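Local coordinates for 2S Albumin protein (Dolichos, PDB 6IX1) that is a 2S albumin seed protein of hemopexin fold, of unsettled role but probably able to bind small ligands, at residues S124-G127 and K128-Y131; K195-P198 and G199-N202. One frame throughout, in Å; residues are numbered along the deposited sequence.

Contact 1: residues S124-G127 and K128-Y131; sequences STKG and KEVY. With SO4 (sulfate ion), chain E.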
# COMPACT_ATOMS: atom_id res chain seq x y z
N SER A 124 -4.57 -3.90 -8.38
CA SER A 124 -4.32 -4.14 -9.80
C SER A 124 -5.42 -3.52 -10.63
O SER A 124 -6.57 -3.28 -10.19
CB SER A 124 -4.22 -5.63 -10.05
OG SER A 124 -3.93 -5.93 -11.41
N THR A 125 -5.20 -3.33 -11.91
CA THR A 125 -6.26 -3.09 -12.86
C THR A 125 -6.95 -4.40 -13.26
O THR A 125 -7.97 -4.27 -13.90
CB THR A 125 -5.67 -2.45 -14.12
OG1 THR A 125 -4.64 -3.30 -14.60
CG2 THR A 125 -5.12 -1.04 -13.91
N LYS A 126 -6.37 -5.56 -12.99
CA LYS A 126 -6.96 -6.87 -13.44
C LYS A 126 -8.05 -7.28 -12.40
O LYS A 126 -7.71 -7.73 -11.29
CB LYS A 126 -5.89 -7.95 -13.60
CG LYS A 126 -6.37 -9.25 -14.24
CD LYS A 126 -5.31 -10.15 -14.80
CE LYS A 126 -4.33 -10.73 -13.74
NZ LYS A 126 -3.31 -11.71 -14.27
N GLY A 127 -9.31 -7.26 -12.81
CA GLY A 127 -10.43 -7.71 -12.01
C GLY A 127 -10.40 -7.07 -10.64
O GLY A 127 -10.27 -5.82 -10.48
N LYS A 128 -10.55 -7.90 -9.58
CA LYS A 128 -10.47 -7.54 -8.15
C LYS A 128 -9.11 -7.95 -7.56
O LYS A 128 -9.04 -8.15 -6.38
CB LYS A 128 -11.66 -8.06 -7.38
CG LYS A 128 -12.95 -7.51 -8.00
CD LYS A 128 -14.04 -7.05 -7.16
CE LYS A 128 -15.02 -6.21 -7.96
NZ LYS A 128 -15.42 -6.84 -9.25
N GLU A 129 -8.07 -8.00 -8.39
CA GLU A 129 -6.79 -8.44 -7.90
C GLU A 129 -6.02 -7.33 -7.18
O GLU A 129 -6.14 -6.14 -7.48
CB GLU A 129 -5.93 -9.00 -8.98
CG GLU A 129 -6.45 -10.35 -9.44
CD GLU A 129 -5.66 -11.00 -10.56
OE1 GLU A 129 -4.47 -10.63 -10.67
OE2 GLU A 129 -6.26 -11.81 -11.28
N VAL A 130 -5.24 -7.78 -6.23
CA VAL A 130 -4.33 -7.00 -5.39
C VAL A 130 -3.00 -7.71 -5.35
O VAL A 130 -2.95 -8.95 -5.06
CB VAL A 130 -4.89 -6.87 -3.99
CG1 VAL A 130 -3.92 -6.15 -3.10
CG2 VAL A 130 -6.24 -6.19 -3.98
N TYR A 131 -1.92 -7.02 -5.65
CA TYR A 131 -0.55 -7.52 -5.53
C TYR A 131 -0.16 -7.49 -4.07
O TYR A 131 -0.37 -6.51 -3.39
CB TYR A 131 0.44 -6.70 -6.32
CG TYR A 131 0.22 -6.83 -7.80
CD1 TYR A 131 0.83 -7.80 -8.55
CD2 TYR A 131 -0.52 -5.91 -8.52
CE1 TYR A 131 0.63 -7.99 -9.88
CE2 TYR A 131 -0.70 -6.09 -9.88
CZ TYR A 131 -0.13 -7.11 -10.59
OH TYR A 131 -0.25 -7.15 -11.93
S SO4 E . 1.21 -10.17 -12.90
O1 SO4 E . -0.29 -9.97 -12.76
O2 SO4 E . 1.53 -8.74 -13.01
O3 SO4 E . 1.29 -10.87 -14.08
O4 SO4 E . 1.61 -10.86 -11.74
O HOH W 1 -2.92 -8.49 -11.37

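Contact 2: residues K195-P198 and G199-N202; sequences KFTP and GATN. With SO4 (sulfate ion), chain E.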
# COMPACT_ATOMS: atom_id res chain seq x y z
N LYS A 195 4.50 1.61 -14.77
CA LYS A 195 3.31 1.25 -15.55
C LYS A 195 3.31 -0.28 -15.54
O LYS A 195 4.20 -0.87 -16.06
CB LYS A 195 3.37 1.79 -16.97
CG LYS A 195 2.17 1.57 -17.83
CD LYS A 195 2.34 2.25 -19.18
CE LYS A 195 1.05 2.19 -19.97
NZ LYS A 195 1.21 2.37 -21.42
N PHE A 196 2.31 -0.87 -14.92
CA PHE A 196 2.27 -2.32 -14.76
C PHE A 196 1.28 -2.93 -15.71
O PHE A 196 0.29 -2.30 -16.08
CB PHE A 196 2.05 -2.76 -13.31
CG PHE A 196 0.70 -2.46 -12.72
CD1 PHE A 196 0.40 -1.19 -12.19
CD2 PHE A 196 -0.31 -3.36 -12.74
CE1 PHE A 196 -0.87 -0.88 -11.70
CE2 PHE A 196 -1.54 -3.07 -12.22
CZ PHE A 196 -1.85 -1.82 -11.75
N THR A 197 1.55 -4.20 -16.05
CA THR A 197 0.83 -4.94 -17.10
C THR A 197 0.43 -6.31 -16.56
O THR A 197 1.17 -7.30 -16.69
CB THR A 197 1.66 -5.07 -18.37
OG1 THR A 197 2.86 -5.78 -18.11
CG2 THR A 197 1.95 -3.73 -18.99
N PRO A 198 -0.78 -6.47 -15.98
CA PRO A 198 -1.15 -7.76 -15.41
C PRO A 198 -1.14 -8.86 -16.48
O PRO A 198 -1.62 -8.68 -17.59
CB PRO A 198 -2.52 -7.54 -14.82
CG PRO A 198 -2.42 -6.09 -14.45
CD PRO A 198 -1.75 -5.42 -15.64
N GLY A 199 -0.53 -9.98 -16.15
CA GLY A 199 -0.41 -11.16 -17.00
C GLY A 199 0.70 -11.08 -18.02
O GLY A 199 0.83 -12.02 -18.79
N ALA A 200 1.49 -10.02 -18.02
CA ALA A 200 2.59 -9.80 -18.99
C ALA A 200 3.79 -9.32 -18.26
O ALA A 200 3.67 -8.76 -17.19
CB ALA A 200 2.22 -8.79 -20.06
N THR A 201 4.97 -9.45 -18.84
CA THR A 201 6.19 -8.76 -18.36
C THR A 201 6.47 -7.58 -19.27
O THR A 201 7.60 -7.32 -19.61
CB THR A 201 7.35 -9.76 -18.26
OG1 THR A 201 7.56 -10.34 -19.52
CG2 THR A 201 7.12 -10.85 -17.27
N ASN A 202 5.43 -6.77 -19.49
CA ASN A 202 5.52 -5.55 -20.35
C ASN A 202 5.58 -4.30 -19.46
O ASN A 202 5.43 -3.24 -20.03
CB ASN A 202 4.38 -5.51 -21.35
CG ASN A 202 4.41 -6.61 -22.36
OD1 ASN A 202 5.48 -7.08 -22.71
ND2 ASN A 202 3.23 -7.03 -22.78
S SO4 E . 1.21 -10.17 -12.90
O1 SO4 E . -0.29 -9.97 -12.76
O2 SO4 E . 1.53 -8.74 -13.01
O3 SO4 E . 1.29 -10.87 -14.08
O4 SO4 E . 1.61 -10.86 -11.74

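Contact 1: residues S124-G127 and K128-Y131
Lys126 and Glu129 close a type II' beta turn, in which Glu129 N donates to Lys126 O at 2.9 Å; a second backbone bond runs from Ser124 N to Glu129 O, also at 2.9 Å. Gly127, at the second position of the turn, has phi 50°, a positive value that by itself favours glycine. Ser124 OG lies anti to its own backbone N (chi1 -178°) and accepts from Lys126 N at 2.9 Å, nearly straight at 169°, which defines an ST turn. The loop joins strands 120-123 and 129-134, an antiparallel pair in a hemopexin repeat, as in a blade of a beta-propeller. The side chains of Lys126 and Glu129 cross at a slant: CE of the lysine, rather than its ammonium, presses on the carboxylate, 3.1 Å from Glu129 OE1, and the salt bridge from Lys126 NZ to Glu129 OE1 is long at 3.9 Å. A water ties this pair to the serine, donating to Glu129 OE1 and hydrogen-bonding Ser124 OG, with a weak bond onward to the sulfate. Ser124 CB approaches the Tyr131 ring obliquely, 3.6 Å from CE2, while the sulfate sulfur lies in the ring plane at the phenol edge. The Tyr131 hydroxyl bonds this anion, 2.6 Å from OH to sulfate O2, but O1 is within reach too, and which oxygen takes the proton is not settled. Tyr138 and Arg140 also bind the sulfate.

Contact 2: residues K195-P198 and G199-N202
Thr197 and Ala200 are the ends of a type II beta turn, closed by Ala200 N donating to Thr197 O at 3.0 Å. The threonine side chain adds a second grip. With chi1 at 61°, OG1 sits between the backbone N and the carbonyl carbon, facing the returning chain, where it accepts from Asn202 N at 3.1 Å; the bond is bent, 135° at the hydrogen. The same torsion leaves Thr197 CG2 beside the backbone N, 3.8 Å from Asn202 CB, while Ala200 CB packs on Thr197 OG1 at 3.6 Å. Asn202 meets the threonine through its CB, which is likewise 3.6 Å from Thr197 OG1. Replacing Thr197 by a valine would probably leave Asn202 N without this acceptor and free the chain after the turn to shift. Gly199 takes the left-handed conformation, phi 81°, which by itself favours glycine. Its N-H is directed at the sulfate, with a bond from Gly199 N to O3 of 2.9 Å and a weak one to O1. Pro198 at the second position and Gly199 at the third make this a classic Pro-Gly type II turn, set in the loop between antiparallel strands 190-195 and 204-211.

Contact 1 is partly buried, its centre about 13 Å from the chain centre, whereas contact 2 is a surface loop about 18 Å out; their own centres are about 12 Å apart. Each is a tight turn with glycine at a positive phi, but they link strands of different sheets. Contact 1 adds a long ion pair, a water and an aromatic ring to its two backbone bonds; contact 2 relies on one backbone bond and one hydroxyl. The loops meet through the proline: Pro198 CG lies 3.4 Å from Ser124 OG, and Pro198 CB 3.6 Å from Lys126 CB. One sulfate, probably from the crystallisation liquor, is shared by the two contacts, through the Tyr131 hydroxyl and the Gly199 amide among others.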